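Local coordinates for folylpolyglutamate synthase/dihydrofolate synthase (Thermotoga maritima, PDB 1O5Z), which probably catalyses the ATP-dependent ligation of glutamate both to dihydropteroate, giving dihydrofolate, and to the growing polyglutamate tail of tetrahydrofolate, at residues E191-A194 and W195-G199; E215-K218 and V219-D222; Y232-D235 and K236-V240; A279-T282 and L283-G287. All coordinates share one frame; numbering follows the deposited sequence.

Contact 1: residues E191-A194 and W195-G199; sequences EQIA and WEKSG. With SO4 (sulfate ion), chain B.
In helix 190-197, Ile193 and Lys197 stand one turn apart and run side by side in the same direction, the CG2 branch of Ile193 lying 3.9 Å from Lys197 CE. Their backbones are joined as well: Lys197 N donates to Ile193 O over 3.0 Å, with an N-H...O angle of 169°. The same carbonyl accepts a hydrogen bond from a water, which in turn accepts one from Lys197 NZ at 2.6 Å, so Ile193 O is joined to Lys197 twice, directly at N and through water at NZ. The lysine chain is extended until its last torsion (chi4 -37°), where a bend swings NZ out to a bound sulfate. NZ donates to O3 of that ion at 2.8 Å and, weakly, to its O4. The sulfate probably came from the crystallisation liquor, and Gly159 N also holds it. Lys197 touches Thr60 of the GTNGKGS sequence, the P-loop of this Mur ligase middle domain, consistent with an anion pocket at the nucleotide site. Lys197 cut back to an alanine would probably leave the sulfate without its ammonium donor and the water on Ile193 O without its lysine partner. One residue on, Ala194 O is gripped from opposite faces of its plane by Ser198 OG (2.6 Å) and Ser198 N (3.0 Å). The indole of Trp195 leads away from this turn and makes a cation-pi contact with Arg161.

Contact 2: residues E215-K218 and V219-D222; sequences EALK and VMED
Glu221 N binds Leu217 O at 2.7 Å with an N-H...O angle of 164°, the shortest of three successive i to i+4 bonds in helix 214-227. Asp222 N donates to Lys218 O at 3.0 Å, and Met220 N to Ala216 O at 3.3 Å. The carboxylates of Glu221 and Asp222 are held by arginines of the same helix: Glu221 OE2 forms a salt bridge with Arg214, and Asp222 OD2 another with Arg225. On its way to Arg214 the Glu221 chain, extended beyond CG, passes over the preceding turn, with CG 3.1 Å from Leu217 O and OE2 3.7 Å from Leu217 CB. Apolar packing lies on the side facing the sheet. Met220 bends at its thioether (chi3 -87°), which carries CE to 3.7 Å from Leu217 CD2, the two chains crossing obliquely. Ala216 CB lies 4.4 Å from that same methyl. Leu217 and Met220 continue onto strands 207-209 and 231-233, the strands of this beta-alpha-beta unit. Val219 instead puts CG2 at 3.4 Å from Glu215 O, on the face turned to helix 190-197. The helix is thus amphipathic: two carboxylates pair with arginines along it, while methionine and leucine fill its junction with the sheet.

Contact 3: residues Y232-D235 and K236-V240; sequences YVID and KDFSV
Val233 O is gripped by two backbone N-H groups: Asp237 N, in the carbonyl plane at 2.7 Å, and Lys236 N, a weak and bent bond of 3.0 Å. The second closes a type II beta turn with Ile234 and Asp235 at its corners, as the positive phi of Asp235 (67°) bears out. This turn carries the chain from strand 231-233, at the edge of the largely parallel sheet, to strand 239-244 of the small antiparallel sheet. Asp237 also answers with its side chain. Its OD2 accepts from Val233 N at 2.9 Å through the anti lone pair, so Val233 is bonded to Asp237 through both its N and its O. The CB of the same aspartate meets the Tyr232 ring at its edge, 3.7 Å from CD2, with ring and carboxylate planes nearly perpendicular (82°). Phe238 folds back against the turn: CG sits between its backbone N and carbonyl carbon (chi1 61°), which brings a ring face against Ile234. Ile234 CA makes a CH-pi contact 3.8 Å from the ring centroid, and Ile234 CB touches CZ, also at 3.8 Å. With an alanine at Phe238, Ile234 CA and CB would probably lose the ring they pack on, opening a gap toward Lys281 and Val208. At the corner of the turn, Asp235 pairs through OD2 with Arg212, while OD1 accepts from a water at 3.0 Å that itself accepts from Val240 N.

Contact 4: residues A279-T282 and L283-G287; sequences ALKT and LEATG
Lys281 and Glu284 provide the ionic part, a salt bridge one turn along helix 271-286 with NZ 2.6 Å from OE1. The chains cross at about a right angle, and NZ meets OE1 on its anti side, 22° out of the carboxylate plane. To get there the lysine bends at two torsions, one of them nearly eclipsed (chi2 16°), and NZ is drawn to 3.2 Å from Glu284 CB. This looks like a compact, somewhat strained loop. OE1 also accepts from Glu257 N and Tyr254 OH, and OE2 from Asn258 N, so the carboxylate is pinned at both oxygens, while the ammonium makes a cation-pi contact with Tyr232.

Backbone bonds of the i to i+4 kind form the second group. Glu284 N reaches Leu280 O at 2.7 Å, Ala285 N reaches Lys281 O at 2.9 Å with an N-H...O angle of 171°, and Leu283 N reaches Ala279 O at 3.0 Å. Gly287, with positive phi, follows the helix, its N bonded to Glu284 O.

Van der Waals contact along the helix flank sets Leu283 CG 3.3 Å from Ala279 O. Ala279, Leu280 and Leu283 pack on helix 63-77, whose first turn takes in the end of the P-loop; Lys281, Thr282 and Ala285 lie on Val208 of strand 207-209, and Thr282 OG1 is hydrogen-bonded to Thr174 of strand 173-175.

Contact 4 is the most buried of the set, while contacts 1, 2 and 3 each mix buried with exposed residues. Helices 190-197 and 214-227 pack on one another, so contacts 1 and 2 meet directly, with Trp195 CD1 3.6 Å from Val219 CG1. Leu217 CD2 touches Val233 CG1 at 4.0 Å, joining contact 2 to contact 3, which meets contact 4 where Phe238 CD1 lies 3.4 Å from Lys281 CG. Contact 2 pairs carboxylates with arginines beside an apolar, sheet-facing side, whereas contact 3 relies on backbone and aspartate bonds of a turn between two sheets. Lys197 faces an anion at the P-loop side; Lys281 is enclosed by a carboxylate and aromatic rings.

Contact 1: residues E191-A194 and W195-G199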
loop_
_atom_site.group_PDB
_atom_site.type_symbol
_atom_site.label_atom_id
_atom_site.label_comp_id
_atom_site.label_asym_id
_atom_site.label_seq_id
_atom_site.Cartn_x
_atom_site.Cartn_y
_atom_site.Cartn_z
ATOM N N GLU A 191 14.377 -16.537 6.486
ATOM C CA GLU A 191 14.334 -17.607 5.529
ATOM C C GLU A 191 12.905 -18.116 5.389
ATOM O O GLU A 191 12.448 -18.353 4.271
ATOM C CB GLU A 191 15.345 -18.685 5.927
ATOM C CG GLU A 191 16.807 -18.176 5.864
ATOM C CD GLU A 191 17.464 -17.772 7.206
ATOM O OE1 GLU A 191 16.839 -17.979 8.285
ATOM O OE2 GLU A 191 18.632 -17.276 7.184
ATOM N N GLN A 192 12.177 -18.205 6.501
ATOM C CA GLN A 192 10.753 -18.606 6.467
ATOM C C GLN A 192 9.853 -17.606 5.769
ATOM O O GLN A 192 9.000 -17.960 4.952
ATOM C CB GLN A 192 10.212 -18.790 7.881
ATOM C CG GLN A 192 10.764 -20.011 8.566
ATOM C CD GLN A 192 10.245 -20.143 9.961
ATOM O OE1 GLN A 192 10.935 -19.776 10.883
ATOM N NE2 GLN A 192 9.012 -20.643 10.120
ATOM N N ILE A 193 10.040 -16.347 6.138
ATOM C CA ILE A 193 9.333 -15.237 5.501
ATOM C C ILE A 193 9.647 -15.209 3.997
ATOM O O ILE A 193 8.762 -15.150 3.162
ATOM C CB ILE A 193 9.750 -13.898 6.182
ATOM C CG1 ILE A 193 9.249 -13.868 7.641
ATOM C CG2 ILE A 193 9.193 -12.677 5.369
ATOM C CD1 ILE A 193 9.996 -12.910 8.540
ATOM N N ALA A 194 10.933 -15.236 3.683
ATOM C CA ALA A 194 11.411 -15.336 2.305
ATOM C C ALA A 194 10.758 -16.483 1.562
ATOM O O ALA A 194 10.424 -16.347 0.404
ATOM C CB ALA A 194 12.949 -15.502 2.263
ATOM N N TRP A 195 10.563 -17.603 2.218
ATOM C CA TRP A 195 9.951 -18.734 1.550
ATOM C C TRP A 195 8.483 -18.507 1.200
ATOM O O TRP A 195 8.061 -18.738 0.072
ATOM C CB TRP A 195 10.093 -19.980 2.409
ATOM C CG TRP A 195 9.899 -21.135 1.605
ATOM C CD1 TRP A 195 10.744 -21.622 0.631
ATOM C CD2 TRP A 195 8.775 -21.967 1.619
ATOM N NE1 TRP A 195 10.192 -22.732 0.042
ATOM C CE2 TRP A 195 8.980 -22.969 0.634
ATOM C CE3 TRP A 195 7.612 -21.988 2.372
ATOM C CZ2 TRP A 195 8.079 -23.975 0.404
ATOM C CZ3 TRP A 195 6.700 -22.971 2.137
ATOM C CH2 TRP A 195 6.939 -23.965 1.161
ATOM N N GLU A 196 7.715 -18.049 2.179
ATOM C CA GLU A 196 6.304 -17.673 1.978
ATOM C C GLU A 196 6.141 -16.712 0.786
ATOM O O GLU A 196 5.304 -16.910 -0.098
ATOM C CB GLU A 196 5.745 -17.071 3.298
ATOM C CG GLU A 196 4.219 -16.999 3.426
ATOM C CD GLU A 196 3.515 -18.383 3.411
ATOM O OE1 GLU A 196 4.213 -19.438 3.566
ATOM O OE2 GLU A 196 2.249 -18.409 3.265
ATOM N N LYS A 197 6.992 -15.696 0.750
ATOM C CA LYS A 197 6.987 -14.728 -0.328
ATOM C C LYS A 197 7.392 -15.296 -1.698
ATOM O O LYS A 197 6.868 -14.875 -2.726
ATOM C CB LYS A 197 7.905 -13.531 0.029
ATOM C CG LYS A 197 7.327 -12.738 1.145
ATOM C CD LYS A 197 7.702 -11.311 1.185
ATOM C CE LYS A 197 7.305 -10.711 2.560
ATOM N NZ LYS A 197 6.044 -11.200 3.152
ATOM N N SER A 198 8.334 -16.227 -1.736
ATOM C CA SER A 198 8.697 -16.779 -3.014
ATOM C C SER A 198 7.692 -17.787 -3.557
ATOM O O SER A 198 7.934 -18.306 -4.641
ATOM C CB SER A 198 10.141 -17.319 -3.057
ATOM O OG SER A 198 10.603 -17.667 -1.803
ATOM N N GLY A 199 6.565 -18.018 -2.863
ATOM C CA GLY A 199 5.415 -18.758 -3.435
ATOM C C GLY A 199 4.692 -18.098 -4.602
ATOM O O GLY A 199 3.876 -18.747 -5.278
HETATM S S SO4 B . 3.630 -9.170 4.047
HETATM O O1 SO4 B . 2.330 -8.497 3.991
HETATM O O2 SO4 B . 4.536 -8.393 4.885
HETATM O O3 SO4 B . 4.110 -9.269 2.663
HETATM O O4 SO4 B . 3.511 -10.529 4.553
HETATM O O HOH W 1 6.186 -13.616 3.997
#

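Contact 2: residues E215-K218 and V219-D222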
loop_
_atom_site.group_PDB
_atom_site.type_symbol
_atom_site.label_atom_id
_atom_site.label_comp_id
_atom_site.label_asym_id
_atom_site.label_seq_id
_atom_site.Cartn_x
_atom_site.Cartn_y
_atom_site.Cartn_z
ATOM N N GLU A 215 20.273 -14.227 3.025
ATOM C CA GLU A 215 19.397 -15.309 3.496
ATOM C C GLU A 215 18.152 -15.371 2.663
ATOM O O GLU A 215 17.663 -16.447 2.307
ATOM C CB GLU A 215 18.912 -15.033 4.912
ATOM C CG GLU A 215 19.965 -14.541 5.867
ATOM C CD GLU A 215 20.111 -13.015 5.956
ATOM O OE1 GLU A 215 19.148 -12.419 6.516
ATOM O OE2 GLU A 215 21.178 -12.436 5.521
ATOM N N ALA A 216 17.633 -14.175 2.403
ATOM C CA ALA A 216 16.415 -13.984 1.655
ATOM C C ALA A 216 16.620 -14.320 0.168
ATOM O O ALA A 216 15.782 -15.008 -0.442
ATOM C CB ALA A 216 15.931 -12.544 1.831
ATOM N N LEU A 217 17.735 -13.840 -0.400
ATOM C CA LEU A 217 18.014 -14.027 -1.823
ATOM C C LEU A 217 18.286 -15.495 -2.116
ATOM O O LEU A 217 17.843 -16.014 -3.134
ATOM C CB LEU A 217 19.190 -13.177 -2.263
ATOM C CG LEU A 217 19.004 -11.666 -2.193
ATOM C CD1 LEU A 217 20.350 -10.977 -2.369
ATOM C CD2 LEU A 217 18.081 -11.194 -3.278
ATOM N N LYS A 218 18.986 -16.163 -1.202
ATOM C CA LYS A 218 19.266 -17.602 -1.322
ATOM C C LYS A 218 17.969 -18.411 -1.554
ATOM O O LYS A 218 17.895 -19.266 -2.432
ATOM C CB LYS A 218 20.055 -18.101 -0.090
ATOM C CG LYS A 218 21.561 -17.730 -0.111
ATOM C CD LYS A 218 22.343 -17.828 1.272
ATOM C CE LYS A 218 23.868 -17.934 1.015
ATOM N NZ LYS A 218 24.832 -17.349 2.053
ATOM N N VAL A 219 16.933 -18.101 -0.796
ATOM C CA VAL A 219 15.669 -18.797 -0.972
ATOM C C VAL A 219 15.089 -18.515 -2.362
ATOM O O VAL A 219 14.741 -19.435 -3.106
ATOM C CB VAL A 219 14.642 -18.392 0.125
ATOM C CG1 VAL A 219 13.315 -19.141 -0.076
ATOM C CG2 VAL A 219 15.212 -18.605 1.510
ATOM N N MET A 220 14.989 -17.233 -2.697
ATOM C CA MET A 220 14.418 -16.814 -3.969
ATOM C C MET A 220 15.223 -17.368 -5.128
ATOM O O MET A 220 14.647 -17.771 -6.126
ATOM C CB MET A 220 14.350 -15.288 -4.069
ATOM C CG MET A 220 13.486 -14.649 -3.002
ATOM S SD MET A 220 13.201 -12.880 -3.176
ATOM C CE MET A 220 14.591 -12.147 -2.327
ATOM N N GLU A 221 16.547 -17.388 -4.998
ATOM C CA GLU A 221 17.409 -17.984 -6.005
ATOM C C GLU A 221 17.060 -19.437 -6.227
ATOM O O GLU A 221 16.951 -19.881 -7.365
ATOM C CB GLU A 221 18.892 -17.901 -5.586
ATOM C CG GLU A 221 19.484 -16.507 -5.768
ATOM C CD GLU A 221 20.783 -16.295 -4.982
ATOM O OE1 GLU A 221 21.421 -17.283 -4.545
ATOM O OE2 GLU A 221 21.149 -15.124 -4.782
ATOM N N ASP A 222 16.924 -20.176 -5.123
ATOM C CA ASP A 222 16.616 -21.591 -5.185
ATOM C C ASP A 222 15.257 -21.826 -5.841
ATOM O O ASP A 222 15.136 -22.679 -6.708
ATOM C CB ASP A 222 16.698 -22.234 -3.793
ATOM C CG ASP A 222 18.124 -22.241 -3.236
ATOM O OD1 ASP A 222 18.496 -23.176 -2.484
ATOM O OD2 ASP A 222 18.967 -21.358 -3.512
#

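Contact 3: residues Y232-D235 and K236-V240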
loop_
_atom_site.group_PDB
_atom_site.type_symbol
_atom_site.label_atom_id
_atom_site.label_comp_id
_atom_site.label_asym_id
_atom_site.label_seq_id
_atom_site.Cartn_x
_atom_site.Cartn_y
_atom_site.Cartn_z
ATOM N N TYR A 232 15.964 -10.992 -11.277
ATOM C CA TYR A 232 16.708 -9.748 -11.326
ATOM C C TYR A 232 16.728 -9.135 -9.961
ATOM O O TYR A 232 15.694 -9.044 -9.290
ATOM C CB TYR A 232 16.053 -8.754 -12.254
ATOM C CG TYR A 232 15.799 -9.226 -13.644
ATOM C CD1 TYR A 232 14.641 -9.954 -13.931
ATOM C CD2 TYR A 232 16.695 -8.911 -14.693
ATOM C CE1 TYR A 232 14.366 -10.370 -15.229
ATOM C CE2 TYR A 232 16.438 -9.305 -16.001
ATOM C CZ TYR A 232 15.249 -10.032 -16.269
ATOM O OH TYR A 232 14.936 -10.449 -17.549
ATOM N N VAL A 233 17.891 -8.669 -9.577
ATOM C CA VAL A 233 18.157 -8.302 -8.214
ATOM C C VAL A 233 18.761 -6.921 -8.186
ATOM O O VAL A 233 19.712 -6.644 -8.902
ATOM C CB VAL A 233 19.165 -9.284 -7.624
ATOM C CG1 VAL A 233 19.568 -8.863 -6.197
ATOM C CG2 VAL A 233 18.621 -10.702 -7.662
ATOM N N ILE A 234 18.255 -6.062 -7.331
ATOM C CA ILE A 234 18.791 -4.703 -7.241
ATOM C C ILE A 234 20.303 -4.689 -7.027
ATOM O O ILE A 234 20.837 -5.550 -6.335
ATOM C CB ILE A 234 18.097 -3.932 -6.104
ATOM C CG1 ILE A 234 18.422 -2.442 -6.194
ATOM C CG2 ILE A 234 18.479 -4.512 -4.734
ATOM C CD1 ILE A 234 17.486 -1.611 -5.412
ATOM N N ASP A 235 20.986 -3.706 -7.604
ATOM C CA ASP A 235 22.464 -3.620 -7.586
ATOM C C ASP A 235 23.193 -4.703 -8.359
ATOM O O ASP A 235 24.337 -4.492 -8.722
ATOM C CB ASP A 235 23.043 -3.575 -6.170
ATOM C CG ASP A 235 22.623 -2.326 -5.403
ATOM O OD1 ASP A 235 22.157 -1.343 -6.037
ATOM O OD2 ASP A 235 22.735 -2.247 -4.152
ATOM N N LYS A 236 22.559 -5.855 -8.567
ATOM C CA LYS A 236 23.028 -6.837 -9.535
ATOM C C LYS A 236 22.493 -6.498 -10.933
ATOM O O LYS A 236 23.221 -6.018 -11.758
ATOM C CB LYS A 236 22.632 -8.272 -9.136
ATOM C CG LYS A 236 23.278 -9.295 -10.070
ATOM C CD LYS A 236 23.047 -10.754 -9.695
ATOM C CE LYS A 236 23.998 -11.625 -10.572
ATOM N NZ LYS A 236 23.605 -13.063 -10.522
ATOM N N ASP A 237 21.216 -6.729 -11.184
ATOM C CA ASP A 237 20.675 -6.610 -12.525
ATOM C C ASP A 237 20.107 -5.236 -12.850
ATOM O O ASP A 237 19.773 -4.937 -14.014
ATOM C CB ASP A 237 19.605 -7.665 -12.710
ATOM C CG ASP A 237 20.141 -9.038 -12.468
ATOM O OD1 ASP A 237 20.791 -9.559 -13.405
ATOM O OD2 ASP A 237 19.996 -9.648 -11.372
ATOM N N PHE A 238 19.962 -4.409 -11.830
ATOM C CA PHE A 238 19.606 -3.036 -12.043
ATOM C C PHE A 238 19.958 -2.230 -10.832
ATOM O O PHE A 238 20.202 -2.768 -9.764
ATOM C CB PHE A 238 18.119 -2.903 -12.312
ATOM C CG PHE A 238 17.268 -3.372 -11.175
ATOM C CD1 PHE A 238 17.085 -4.725 -10.946
ATOM C CD2 PHE A 238 16.667 -2.458 -10.319
ATOM C CE1 PHE A 238 16.292 -5.167 -9.890
ATOM C CE2 PHE A 238 15.882 -2.885 -9.271
ATOM C CZ PHE A 238 15.698 -4.250 -9.047
ATOM N N SER A 239 19.932 -0.920 -10.996
ATOM C CA SER A 239 20.277 -0.019 -9.918
ATOM C C SER A 239 19.644 1.366 -10.129
ATOM O O SER A 239 19.165 1.690 -11.227
ATOM C CB SER A 239 21.791 0.096 -9.860
ATOM O OG SER A 239 22.250 0.624 -11.087
ATOM N N VAL A 240 19.669 2.173 -9.069
ATOM C CA VAL A 240 19.227 3.571 -9.111
ATOM C C VAL A 240 20.279 4.451 -8.444
ATOM O O VAL A 240 20.973 4.026 -7.533
ATOM C CB VAL A 240 17.881 3.773 -8.383
ATOM C CG1 VAL A 240 16.713 3.179 -9.193
ATOM C CG2 VAL A 240 17.906 3.167 -6.973
HETATM O O HOH W 2 20.169 0.829 -6.412
#

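Contact 4: residues A279-T282 and L283-G287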
loop_
_atom_site.group_PDB
_atom_site.type_symbol
_atom_site.label_atom_id
_atom_site.label_comp_id
_atom_site.label_asym_id
_atom_site.label_seq_id
_atom_site.Cartn_x
_atom_site.Cartn_y
_atom_site.Cartn_z
ATOM N N ALA A 279 10.129 -1.106 -9.793
ATOM C CA ALA A 279 8.990 -0.966 -10.709
ATOM C C ALA A 279 9.427 -1.001 -12.194
ATOM O O ALA A 279 8.760 -1.612 -13.045
ATOM C CB ALA A 279 8.250 0.314 -10.400
ATOM N N LEU A 280 10.528 -0.307 -12.509
ATOM C CA LEU A 280 11.014 -0.224 -13.869
ATOM C C LEU A 280 11.584 -1.559 -14.289
ATOM O O LEU A 280 11.315 -2.020 -15.400
ATOM C CB LEU A 280 12.055 0.897 -14.027
ATOM C CG LEU A 280 11.587 2.346 -13.712
ATOM C CD1 LEU A 280 12.634 3.416 -14.119
ATOM C CD2 LEU A 280 10.303 2.641 -14.380
ATOM N N LYS A 281 12.365 -2.201 -13.414
ATOM C CA LYS A 281 12.777 -3.590 -13.701
ATOM C C LYS A 281 11.570 -4.506 -13.864
ATOM O O LYS A 281 11.523 -5.292 -14.774
ATOM C CB LYS A 281 13.733 -4.148 -12.653
ATOM C CG LYS A 281 14.497 -5.491 -13.021
ATOM C CD LYS A 281 14.529 -5.947 -14.523
ATOM C CE LYS A 281 15.635 -5.398 -15.300
ATOM N NZ LYS A 281 15.406 -5.574 -16.788
ATOM N N THR A 282 10.574 -4.390 -13.002
ATOM C CA THR A 282 9.434 -5.230 -13.127
ATOM C C THR A 282 8.883 -5.099 -14.538
ATOM O O THR A 282 8.642 -6.081 -15.214
ATOM C CB THR A 282 8.435 -4.826 -12.084
ATOM O OG1 THR A 282 8.931 -5.203 -10.772
ATOM C CG2 THR A 282 7.086 -5.590 -12.280
ATOM N N LEU A 283 8.788 -3.860 -14.999
ATOM C CA LEU A 283 8.238 -3.513 -16.312
ATOM C C LEU A 283 9.145 -3.964 -17.469
ATOM O O LEU A 283 8.649 -4.489 -18.488
ATOM C CB LEU A 283 7.950 -1.996 -16.386
ATOM C CG LEU A 283 6.672 -1.544 -15.629
ATOM C CD1 LEU A 283 6.486 -0.041 -15.563
ATOM C CD2 LEU A 283 5.458 -2.154 -16.221
ATOM N N GLU A 284 10.450 -3.785 -17.323
ATOM C CA GLU A 284 11.386 -4.345 -18.312
ATOM C C GLU A 284 11.242 -5.867 -18.468
ATOM O O GLU A 284 11.121 -6.385 -19.586
ATOM C CB GLU A 284 12.828 -4.003 -17.944
ATOM C CG GLU A 284 13.152 -2.508 -18.024
ATOM C CD GLU A 284 14.594 -2.190 -17.696
ATOM O OE1 GLU A 284 15.292 -2.997 -17.038
ATOM O OE2 GLU A 284 15.047 -1.123 -18.118
ATOM N N ALA A 285 11.220 -6.574 -17.334
ATOM C CA ALA A 285 11.169 -8.045 -17.274
ATOM C C ALA A 285 9.922 -8.640 -17.908
ATOM O O ALA A 285 9.841 -9.823 -18.202
ATOM C CB ALA A 285 11.242 -8.497 -15.816
ATOM N N THR A 286 8.925 -7.810 -18.054
ATOM C CA THR A 286 7.601 -8.216 -18.469
ATOM C C THR A 286 7.515 -8.297 -20.018
ATOM O O THR A 286 6.681 -9.034 -20.565
ATOM C CB THR A 286 6.689 -7.143 -17.860
ATOM O OG1 THR A 286 5.449 -7.687 -17.398
ATOM C CG2 THR A 286 6.388 -6.059 -18.820
ATOM N N GLY A 287 8.409 -7.551 -20.698
ATOM C CA GLY A 287 8.426 -7.395 -22.131
ATOM C C GLY A 287 7.472 -6.343 -22.707
ATOM O O GLY A 287 7.535 -6.054 -23.878
#